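Local coordinates for protein pyrethroid hydrolase (Sphingobium faniae, PDB 5Y5R) that hydrolyses pyrethroid insecticides at their ester bond, splitting them into a cyclopropanecarboxylic acid and an alcohol, at residues 121-125 against 206-212; 127-132 against 150-155; 199-204 against 227-232. All coordinates share one frame; numbering follows the deposited sequence.

How the interactions relate
Interaction 3 belongs to the catalytic end of the parallel sheet: two loops that follow strands 194-199 and 222-226 bring an aspartate and a histidine together in a largely buried, strongly polar contact. Interaction 2 is also buried but almost wholly apolar, two antiparallel helices that close over the same ester ligand, and Phe155 and Val154 pack on Val204 of interaction 3. Interaction 1 is the most solvent-exposed of the three, a loop held on helix 207-216 by a hydrogen bond between two side-chain amides and a few apolar touches. Its loop runs straight into helix 126-131 of interaction 2, while its helix sends Gln210 back to the Ala199 backbone of interaction 3.

Interaction 1 (121-125 against 206-212); sequences PNRGT and PIAVQRQ
The side chains of Asn122 and Gln212 cross at about a right angle where the loop 121-125 lies on the start of helix 207-216, yet their amide planes are only 32° apart. Asn122 ND2 gives its N-H to Gln212 OE1 at 2.7 Å, nearly straight at 166°. The acceptor stays close to the plane of the asparagine amide, whereas the donor is tilted from the carbonyl plane of the glutamine. With CG opposite the backbone N (chi1 -171°), Gln212 CG lies 3.5 Å from Pro121 O; a bend at chi2 then turns the amide to Asn122. Across the glutamine amide comes the ring of Pro121, whose CG is 3.6 Å from Gln212 NE2. Val209 lies under the loop carbonyls, its CG2 3.4 Å from Asn122 O and also near Gly124 O. At the backbone angles of Gly124 a CB would press on the carbonyl O of Arg123, which calls for glycine. Arg123 NH1 bonds Pro121 O within the loop, and its NH2 forms a salt bridge with Glu216, which also accepts from Gln212 NE2. Gln212 thus uses both ends of its amide, so the contact is joined by neutral hydrogen bonding backed by a charged pair.

Interaction 2 (127-132 against 150-155); sequences HALDLI and RLREVF. With 8NL ((2-methyl-3-phenyl-phenyl)methyl (1~{S})-3-[(~{E})-2-chloranyl-3,3,3-tris(fluoranyl)prop-1-enyl]-2,2-dimethyl-cyclopropane-1-carboxylate), chain G.
The Phe155 ring has the bound ester over one face, where 8NL C12 lies 3.7 Å above the ring plane, offset toward the rim, while Ala128, Leu131 and Ile132 approach it obliquely from helix 126-131 and its end. The two antiparallel helices belong to the region between strands 95-101 and 194-199, consistent with the cap, or lid, of alpha/beta hydrolases. Leu151 O, one turn earlier on its own helix, lies at the ring edge. The second flat group, the Arg150 guanidinium, carries Val154 CG2 over the centre of one face, and the Glu153 carboxylate lies at its edge. The His127 ring comes near this guanidinium with the planes 53° apart, without bonding to it. The axes of the two short helical segments come no nearer than 11.2 Å, with a crossing angle of -156°.

Leu131 is the knob of a knobs-into-holes fit, set among Arg150, Leu151, Val154 and Phe155. With CG anti to the carbonyl carbon (chi1 -69°), it points into the other helix, and its two methyls find different partners: CD1 meets Val154 CG2 tip to tip at 3.9 Å, and CD2 lies across Arg150 CG at 3.8 Å. The Leu131 and Leu151 side chains slide past each other in opposite directions, CB against CD2. Arginine suits the rim because its methylenes cover leucine.

Small and branched residues line the ligand side. Ile132 CG1 lies 4.0 Å from Phe155 CZ, Leu151 CD2 is 3.7 Å from 8NL C11, and the methyl of Ala128, short enough to admit the halogenated propenyl group, brings CB to 3.3 Å from 8NL F2.

Interaction 3 (199-204 against 227-232); sequences ALDDVV and PASHAP. With 8NL ((2-methyl-3-phenyl-phenyl)methyl (1~{S})-3-[(~{E})-2-chloranyl-3,3,3-tris(fluoranyl)prop-1-enyl]-2,2-dimethyl-cyclopropane-1-carboxylate), chain G.
Asp202 OD2 is gripped by two donors, His230 ND1 and the hydroxyl of Thr102. The bond from His230 ND1 is 2.8 Å long and almost straight at 173°; it meets the carboxylate oxygen on its syn side and lies in the plane of the imidazole. The two side chains run side by side, carboxylate and ring turned 64° against each other, an arrangement reached with CG of Asp202 opposite its backbone N (chi1 -164°). The second oxygen, OD1, accepts from Leu205 N and more weakly from Val204 N, so the loop itself fixes the rotation of the carboxylate.

Val204 covers one face of the imidazole in a CH-pi contact, its CB 3.8 Å from the centroid of the His230 ring. A branched aliphatic residue suits this place, since it presses on one face and limits tilting of the ring without competing for its nitrogens. Also at the ring edge, His230 NE2 donates to 8NL O, the bridging ester oxygen, at 3.3 Å.

Away from the ligand the two loops are joined by a backbone bond, Asp201 N to Ala228 O at 3.0 Å, and by a water that links the Asp201 carboxylate to Pro227 O. An aspartate after one strand and a histidine after the next are typical of alpha/beta hydrolases, consistent with Asp202 and His230 being the charge-relay residues; Ser78, hydrogen-bonded to the same ligand, is probably the nucleophile of this catalytic triad.

Interaction 1 (121-125 against 206-212)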
loop_
_atom_site.group_PDB
_atom_site.type_symbol
_atom_site.label_atom_id
_atom_site.label_comp_id
_atom_site.label_asym_id
_atom_site.label_seq_id
_atom_site.Cartn_x
_atom_site.Cartn_y
_atom_site.Cartn_z
ATOM N N PRO A 121 -18.652 8.266 9.810
ATOM C CA PRO A 121 -17.748 8.508 10.944
ATOM C C PRO A 121 -16.278 8.138 10.646
ATOM O O PRO A 121 -16.041 7.311 9.784
ATOM C CB PRO A 121 -18.314 7.606 12.022
ATOM C CG PRO A 121 -18.786 6.407 11.234
ATOM C CD PRO A 121 -19.287 6.941 9.891
ATOM N N ASN A 122 -15.349 8.761 11.365
ATOM C CA ASN A 122 -13.935 8.402 11.347
ATOM C C ASN A 122 -13.431 8.276 9.914
ATOM O O ASN A 122 -12.849 7.267 9.512
ATOM C CB ASN A 122 -13.706 7.114 12.129
ATOM C CG ASN A 122 -14.104 7.239 13.582
ATOM O OD1 ASN A 122 -13.706 8.167 14.277
ATOM N ND2 ASN A 122 -14.960 6.323 14.032
ATOM N N ARG A 123 -13.680 9.322 9.139
ATOM C CA ARG A 123 -13.187 9.435 7.773
ATOM C C ARG A 123 -12.399 10.728 7.686
ATOM O O ARG A 123 -12.752 11.709 8.332
ATOM C CB ARG A 123 -14.326 9.460 6.738
ATOM C CG ARG A 123 -15.127 8.193 6.700
ATOM C CD ARG A 123 -16.456 8.398 6.071
ATOM N NE ARG A 123 -16.868 7.218 5.312
ATOM C CZ ARG A 123 -17.213 6.050 5.848
ATOM N NH1 ARG A 123 -17.204 5.887 7.164
ATOM N NH2 ARG A 123 -17.573 5.052 5.065
ATOM N N GLY A 124 -11.337 10.719 6.877
ATOM C CA GLY A 124 -10.479 11.869 6.604
ATOM C C GLY A 124 -8.991 11.717 6.859
ATOM O O GLY A 124 -8.527 11.346 7.939
ATOM N N THR A 125 -8.211 12.133 5.875
ATOM C CA THR A 125 -6.770 12.279 6.029
ATOM C C THR A 125 -6.389 13.733 5.764
ATOM O O THR A 125 -5.720 14.035 4.764
ATOM C CB THR A 125 -6.031 11.334 5.091
ATOM O OG1 THR A 125 -6.454 11.582 3.751
ATOM C CG2 THR A 125 -6.325 9.877 5.434
ATOM N N PRO A 206 -4.937 8.264 10.305
ATOM C CA PRO A 206 -5.056 8.085 11.761
ATOM C C PRO A 206 -5.586 6.702 12.132
ATOM O O PRO A 206 -6.288 6.049 11.356
ATOM C CB PRO A 206 -6.042 9.194 12.173
ATOM C CG PRO A 206 -5.979 10.196 11.033
ATOM C CD PRO A 206 -5.728 9.404 9.807
ATOM N N ILE A 207 -5.200 6.230 13.317
ATOM C CA ILE A 207 -5.616 4.878 13.718
ATOM C C ILE A 207 -7.134 4.752 13.765
ATOM O O ILE A 207 -7.675 3.688 13.499
ATOM C CB ILE A 207 -4.995 4.489 15.072
ATOM C CG1 ILE A 207 -5.222 2.992 15.343
ATOM C CG2 ILE A 207 -5.612 5.315 16.142
ATOM C CD1 ILE A 207 -4.762 2.117 14.224
ATOM N N ALA A 208 -7.851 5.837 14.048
ATOM C CA ALA A 208 -9.313 5.790 14.006
ATOM C C ALA A 208 -9.814 5.464 12.607
ATOM O O ALA A 208 -10.784 4.715 12.444
ATOM C CB ALA A 208 -9.897 7.103 14.491
ATOM N N VAL A 209 -9.191 6.058 11.577
ATOM C CA VAL A 209 -9.588 5.764 10.205
ATOM C C VAL A 209 -9.201 4.352 9.816
ATOM O O VAL A 209 -9.948 3.653 9.121
ATOM C CB VAL A 209 -8.961 6.785 9.252
ATOM C CG1 VAL A 209 -9.251 6.386 7.836
ATOM C CG2 VAL A 209 -9.558 8.129 9.546
ATOM N N GLN A 210 -7.996 3.946 10.191
ATOM C CA GLN A 210 -7.562 2.580 9.975
ATOM C C GLN A 210 -8.576 1.612 10.539
ATOM O O GLN A 210 -9.019 0.689 9.847
ATOM C CB GLN A 210 -6.199 2.369 10.621
ATOM C CG GLN A 210 -5.075 3.061 9.893
ATOM C CD GLN A 210 -3.783 2.957 10.633
ATOM O OE1 GLN A 210 -3.191 1.861 10.745
ATOM N NE2 GLN A 210 -3.345 4.078 11.192
ATOM N N ARG A 211 -8.961 1.812 11.804
ATOM C CA ARG A 211 -9.881 0.860 12.434
ATOM C C ARG A 211 -11.288 0.953 11.852
ATOM O O ARG A 211 -12.027 -0.040 11.865
ATOM C CB ARG A 211 -9.918 1.058 13.961
ATOM C CG ARG A 211 -8.603 0.702 14.661
ATOM C CD ARG A 211 -8.453 1.154 16.118
ATOM N NE ARG A 211 -7.211 0.601 16.669
ATOM C CZ ARG A 211 -6.635 0.909 17.834
ATOM N NH1 ARG A 211 -5.482 0.331 18.154
ATOM N NH2 ARG A 211 -7.166 1.779 18.671
ATOM N N GLN A 212 -11.670 2.131 11.348
ATOM C CA GLN A 212 -12.975 2.297 10.723
ATOM C C GLN A 212 -13.040 1.524 9.419
ATOM O O GLN A 212 -14.061 0.902 9.095
ATOM C CB GLN A 212 -13.241 3.796 10.512
ATOM C CG GLN A 212 -14.645 4.140 10.069
ATOM C CD GLN A 212 -15.643 3.922 11.183
ATOM O OE1 GLN A 212 -15.367 4.240 12.344
ATOM N NE2 GLN A 212 -16.804 3.389 10.841
#

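Interaction 2 (127-132 against 150-155)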
loop_
_atom_site.group_PDB
_atom_site.type_symbol
_atom_site.label_atom_id
_atom_site.label_comp_id
_atom_site.label_asym_id
_atom_site.label_seq_id
_atom_site.Cartn_x
_atom_site.Cartn_y
_atom_site.Cartn_z
ATOM N N HIS A 127 -4.223 15.830 7.076
ATOM C CA HIS A 127 -2.798 16.142 6.985
ATOM C C HIS A 127 -2.285 15.917 5.563
ATOM O O HIS A 127 -1.520 16.735 5.034
ATOM C CB HIS A 127 -1.964 15.290 7.950
ATOM C CG HIS A 127 -2.014 15.708 9.388
ATOM N ND1 HIS A 127 -3.162 16.153 10.011
ATOM C CD2 HIS A 127 -1.050 15.695 10.341
ATOM C CE1 HIS A 127 -2.897 16.409 11.283
ATOM N NE2 HIS A 127 -1.623 16.132 11.509
ATOM N N ALA A 128 -2.682 14.812 4.932
ATOM C CA ALA A 128 -2.227 14.559 3.565
ATOM C C ALA A 128 -2.835 15.547 2.580
ATOM O O ALA A 128 -2.136 16.054 1.699
ATOM C CB ALA A 128 -2.541 13.128 3.146
ATOM N N LEU A 129 -4.145 15.806 2.672
ATOM C CA LEU A 129 -4.749 16.743 1.724
ATOM C C LEU A 129 -4.157 18.138 1.867
ATOM O O LEU A 129 -4.157 18.915 0.900
ATOM C CB LEU A 129 -6.272 16.807 1.880
ATOM C CG LEU A 129 -7.065 15.521 1.685
ATOM C CD1 LEU A 129 -8.548 15.762 1.933
ATOM C CD2 LEU A 129 -6.849 14.964 0.298
ATOM N N ASP A 130 -3.650 18.471 3.057
ATOM C CA ASP A 130 -3.014 19.768 3.274
ATOM C C ASP A 130 -1.694 19.879 2.515
ATOM O O ASP A 130 -1.402 20.914 1.906
ATOM C CB ASP A 130 -2.740 19.936 4.775
ATOM C CG ASP A 130 -2.029 21.241 5.115
ATOM O OD1 ASP A 130 -2.624 22.298 4.885
ATOM O OD2 ASP A 130 -0.883 21.242 5.593
ATOM N N LEU A 131 -0.906 18.802 2.507
ATOM C CA LEU A 131 0.479 18.816 2.047
ATOM C C LEU A 131 0.672 18.282 0.645
ATOM O O LEU A 131 1.753 18.462 0.078
ATOM C CB LEU A 131 1.358 17.993 3.001
ATOM C CG LEU A 131 1.553 18.601 4.388
ATOM C CD1 LEU A 131 2.037 17.570 5.369
ATOM C CD2 LEU A 131 2.512 19.789 4.341
ATOM N N ILE A 132 -0.316 17.575 0.117
ATOM C CA ILE A 132 -0.307 17.009 -1.219
ATOM C C ILE A 132 -1.396 17.721 -1.997
ATOM O O ILE A 132 -2.572 17.674 -1.609
ATOM C CB ILE A 132 -0.560 15.498 -1.189
ATOM C CG1 ILE A 132 0.453 14.789 -0.274
ATOM C CG2 ILE A 132 -0.592 14.946 -2.591
ATOM C CD1 ILE A 132 1.884 14.781 -0.771
ATOM N N ARG A 150 7.788 20.098 7.415
ATOM C CA ARG A 150 6.461 19.533 7.637
ATOM C C ARG A 150 6.284 18.225 6.873
ATOM O O ARG A 150 5.706 17.263 7.393
ATOM C CB ARG A 150 5.396 20.537 7.203
ATOM C CG ARG A 150 4.050 20.272 7.748
ATOM C CD ARG A 150 4.020 20.487 9.235
ATOM N NE ARG A 150 2.773 19.979 9.794
ATOM C CZ ARG A 150 2.717 19.192 10.859
ATOM N NH1 ARG A 150 3.838 18.879 11.477
ATOM N NH2 ARG A 150 1.555 18.745 11.307
ATOM N N LEU A 151 6.749 18.182 5.618
ATOM C CA LEU A 151 6.626 16.968 4.824
ATOM C C LEU A 151 7.377 15.828 5.470
ATOM O O LEU A 151 6.889 14.691 5.493
ATOM C CB LEU A 151 7.157 17.169 3.402
ATOM C CG LEU A 151 6.383 18.048 2.441
ATOM C CD1 LEU A 151 7.203 18.275 1.153
ATOM C CD2 LEU A 151 5.033 17.388 2.145
ATOM N N ARG A 152 8.587 16.113 5.972
ATOM C CA ARG A 152 9.409 15.082 6.605
ATOM C C ARG A 152 8.774 14.582 7.892
ATOM O O ARG A 152 8.614 13.364 8.094
ATOM C CB ARG A 152 10.800 15.620 6.932
ATOM C CG ARG A 152 11.741 14.514 7.471
ATOM C CD ARG A 152 12.881 15.091 8.282
ATOM N NE ARG A 152 12.487 15.754 9.535
ATOM C CZ ARG A 152 12.272 15.110 10.691
ATOM N NH1 ARG A 152 12.423 13.791 10.754
ATOM N NH2 ARG A 152 11.961 15.777 11.793
ATOM N N GLU A 153 8.414 15.510 8.783
ATOM C CA GLU A 153 7.936 15.075 10.089
ATOM C C GLU A 153 6.598 14.370 9.997
ATOM O O GLU A 153 6.265 13.609 10.912
ATOM C CB GLU A 153 7.829 16.217 11.090
ATOM C CG GLU A 153 6.952 17.337 10.695
ATOM C CD GLU A 153 7.171 18.563 11.555
ATOM O OE1 GLU A 153 8.208 18.674 12.248
ATOM O OE2 GLU A 153 6.271 19.406 11.578
ATOM N N VAL A 154 5.811 14.641 8.952
ATOM C CA VAL A 154 4.493 14.015 8.765
ATOM C C VAL A 154 4.605 12.650 8.089
ATOM O O VAL A 154 4.026 11.660 8.558
ATOM C CB VAL A 154 3.560 14.959 7.980
ATOM C CG1 VAL A 154 2.339 14.280 7.533
ATOM C CG2 VAL A 154 3.173 16.158 8.838
ATOM N N PHE A 155 5.281 12.591 6.939
ATOM C CA PHE A 155 5.367 11.370 6.152
ATOM C C PHE A 155 6.618 10.529 6.385
ATOM O O PHE A 155 6.554 9.323 6.156
ATOM C CB PHE A 155 5.318 11.705 4.665
ATOM C CG PHE A 155 3.995 12.219 4.190
ATOM C CD1 PHE A 155 3.001 11.338 3.805
ATOM C CD2 PHE A 155 3.757 13.598 4.095
ATOM C CE1 PHE A 155 1.801 11.799 3.313
ATOM C CE2 PHE A 155 2.529 14.072 3.632
ATOM C CZ PHE A 155 1.556 13.160 3.232
HETATM C C 8NL G . 3.345 10.535 -0.104
HETATM C C8 8NL G . 7.163 11.892 -0.303
HETATM C C9 8NL G . 7.675 13.070 -0.839
HETATM C C10 8NL G . 7.096 14.292 -0.523
HETATM C C11 8NL G . 6.004 14.270 0.340
HETATM C C12 8NL G . 5.507 13.078 0.868
HETATM C C13 8NL G . 2.755 7.791 1.073
HETATM O O 8NL G . 1.486 8.386 1.435
HETATM CL CL 8NL G . -4.798 11.778 1.158
HETATM C C21 8NL G . -3.442 10.699 0.820
HETATM C C22 8NL G . -2.362 11.204 -0.107
HETATM F F2 8NL G . -1.300 11.497 0.622
HETATM F F1 8NL G . -2.040 10.340 -1.050
HETATM F F 8NL G . -2.823 12.291 -0.690
HETATM C C20 8NL G . -3.377 9.509 1.419
HETATM C C16 8NL G . -2.249 8.542 1.132
HETATM C C17 8NL G . -2.320 7.477 2.222
HETATM C C18 8NL G . -2.955 6.496 1.247
HETATM C C19 8NL G . -3.215 7.868 3.408
HETATM C C15 8NL G . -1.035 8.333 2.031
HETATM C C14 8NL G . 0.136 7.792 1.206
HETATM O O1 8NL G . -0.058 6.939 0.338
HETATM C C2 8NL G . 4.041 8.599 1.309
HETATM C C3 8NL G . 5.001 7.987 2.105
HETATM C C4 8NL G . 6.217 8.600 2.404
HETATM C C5 8NL G . 6.519 9.847 1.865
HETATM C C6 8NL G . 5.598 10.511 1.063
HETATM C C1 8NL G . 4.357 9.875 0.774
HETATM C C7 8NL G . 6.067 11.859 0.541
#

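Interaction 3 (199-204 against 227-232)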
loop_
_atom_site.group_PDB
_atom_site.type_symbol
_atom_site.label_atom_id
_atom_site.label_comp_id
_atom_site.label_asym_id
_atom_site.label_seq_id
_atom_site.Cartn_x
_atom_site.Cartn_y
_atom_site.Cartn_z
ATOM N N ALA A 199 -0.500 0.901 11.985
ATOM C CA ALA A 199 0.575 1.745 12.503
ATOM C C ALA A 199 -0.070 2.665 13.539
ATOM O O ALA A 199 -0.822 3.572 13.168
ATOM C CB ALA A 199 1.236 2.526 11.372
ATOM N N LEU A 200 0.154 2.374 14.835
ATOM C CA LEU A 200 -0.604 3.027 15.904
ATOM C C LEU A 200 -0.437 4.550 15.931
ATOM O O LEU A 200 -1.379 5.266 16.309
ATOM C CB LEU A 200 -0.217 2.439 17.248
ATOM C CG LEU A 200 -0.620 0.966 17.343
ATOM C CD1 LEU A 200 -0.045 0.293 18.597
ATOM C CD2 LEU A 200 -2.134 0.868 17.325
ATOM N N ASP A 201 0.740 5.073 15.579
ATOM C CA ASP A 201 0.979 6.507 15.708
ATOM C C ASP A 201 0.958 7.229 14.364
ATOM O O ASP A 201 1.574 8.285 14.226
ATOM C CB ASP A 201 2.288 6.794 16.445
ATOM C CG ASP A 201 2.330 6.159 17.837
ATOM O OD1 ASP A 201 1.265 5.702 18.307
ATOM O OD2 ASP A 201 3.411 6.145 18.485
ATOM N N ASP A 202 0.304 6.657 13.370
ATOM C CA ASP A 202 0.212 7.292 12.069
ATOM C C ASP A 202 -0.654 8.565 12.149
ATOM O O ASP A 202 -1.749 8.555 12.727
ATOM C CB ASP A 202 -0.335 6.280 11.056
ATOM C CG ASP A 202 -0.116 6.716 9.598
ATOM O OD1 ASP A 202 0.007 7.943 9.328
ATOM O OD2 ASP A 202 -0.022 5.828 8.724
ATOM N N VAL A 203 -0.140 9.677 11.614
ATOM C CA VAL A 203 -0.907 10.919 11.524
ATOM C C VAL A 203 -1.334 11.258 10.103
ATOM O O VAL A 203 -2.185 12.153 9.924
ATOM C CB VAL A 203 -0.154 12.114 12.144
ATOM C CG1 VAL A 203 0.099 11.885 13.641
ATOM C CG2 VAL A 203 1.119 12.445 11.362
ATOM N N VAL A 204 -0.774 10.595 9.096
ATOM C CA VAL A 204 -1.304 10.672 7.736
ATOM C C VAL A 204 -2.655 9.976 7.684
ATOM O O VAL A 204 -3.701 10.594 7.438
ATOM C CB VAL A 204 -0.304 10.014 6.767
ATOM C CG1 VAL A 204 -0.838 9.921 5.342
ATOM C CG2 VAL A 204 1.031 10.722 6.830
ATOM N N PRO A 227 3.825 -0.208 16.872
ATOM C CA PRO A 227 3.950 1.130 17.482
ATOM C C PRO A 227 4.752 2.114 16.624
ATOM O O PRO A 227 5.760 2.670 17.060
ATOM C CB PRO A 227 4.662 0.809 18.797
ATOM C CG PRO A 227 5.544 -0.377 18.443
ATOM C CD PRO A 227 4.847 -1.148 17.366
ATOM N N ALA A 228 4.280 2.366 15.399
ATOM C CA ALA A 228 5.016 3.147 14.403
ATOM C C ALA A 228 4.140 4.245 13.790
ATOM O O ALA A 228 2.914 4.162 13.802
ATOM C CB ALA A 228 5.524 2.246 13.290
ATOM N N SER A 229 4.778 5.248 13.180
ATOM C CA SER A 229 3.994 6.212 12.411
ATOM C C SER A 229 3.892 5.723 10.978
ATOM O O SER A 229 3.856 4.510 10.754
ATOM C CB SER A 229 4.547 7.641 12.480
ATOM O OG SER A 229 5.919 7.733 12.180
ATOM N N HIS A 230 3.849 6.648 10.005
ATOM C CA HIS A 230 3.344 6.322 8.670
ATOM C C HIS A 230 4.133 5.225 7.949
ATOM O O HIS A 230 3.577 4.532 7.093
ATOM C CB HIS A 230 3.324 7.578 7.781
ATOM C CG HIS A 230 2.556 7.376 6.511
ATOM N ND1 HIS A 230 1.296 6.812 6.495
ATOM C CD2 HIS A 230 2.903 7.554 5.217
ATOM C CE1 HIS A 230 0.877 6.710 5.249
ATOM N NE2 HIS A 230 1.839 7.133 4.451
ATOM N N ALA A 231 5.416 5.053 8.246
ATOM C CA ALA A 231 6.283 4.201 7.426
ATOM C C ALA A 231 7.005 3.159 8.277
ATOM O O ALA A 231 8.204 3.289 8.560
ATOM C CB ALA A 231 7.275 5.060 6.640
ATOM N N PRO A 232 6.307 2.105 8.704
ATOM C CA PRO A 232 6.984 1.092 9.531
ATOM C C PRO A 232 8.144 0.411 8.801
ATOM O O PRO A 232 9.067 -0.096 9.454
ATOM C CB PRO A 232 5.855 0.097 9.863
ATOM C CG PRO A 232 4.581 0.776 9.492
ATOM C CD PRO A 232 4.924 1.716 8.377
HETATM C C 8NL G . 3.345 10.535 -0.104
HETATM C C8 8NL G . 7.163 11.892 -0.303
HETATM C C9 8NL G . 7.675 13.070 -0.839
HETATM C C10 8NL G . 7.096 14.292 -0.523
HETATM C C11 8NL G . 6.004 14.270 0.340
HETATM C C12 8NL G . 5.507 13.078 0.868
HETATM C C13 8NL G . 2.755 7.791 1.073
HETATM O O 8NL G . 1.486 8.386 1.435
HETATM CL CL 8NL G . -4.798 11.778 1.158
HETATM C C21 8NL G . -3.442 10.699 0.820
HETATM C C22 8NL G . -2.362 11.204 -0.107
HETATM F F2 8NL G . -1.300 11.497 0.622
HETATM F F1 8NL G . -2.040 10.340 -1.050
HETATM F F 8NL G . -2.823 12.291 -0.690
HETATM C C20 8NL G . -3.377 9.509 1.419
HETATM C C16 8NL G . -2.249 8.542 1.132
HETATM C C17 8NL G . -2.320 7.477 2.222
HETATM C C18 8NL G . -2.955 6.496 1.247
HETATM C C19 8NL G . -3.215 7.868 3.408
HETATM C C15 8NL G . -1.035 8.333 2.031
HETATM C C14 8NL G . 0.136 7.792 1.206
HETATM O O1 8NL G . -0.058 6.939 0.338
HETATM C C2 8NL G . 4.041 8.599 1.309
HETATM C C3 8NL G . 5.001 7.987 2.105
HETATM C C4 8NL G . 6.217 8.600 2.404
HETATM C C5 8NL G . 6.519 9.847 1.865
HETATM C C6 8NL G . 5.598 10.511 1.063
HETATM C C1 8NL G . 4.357 9.875 0.774
HETATM C C7 8NL G . 6.067 11.859 0.541
HETATM O O HOH W 1 5.656 5.687 17.372
#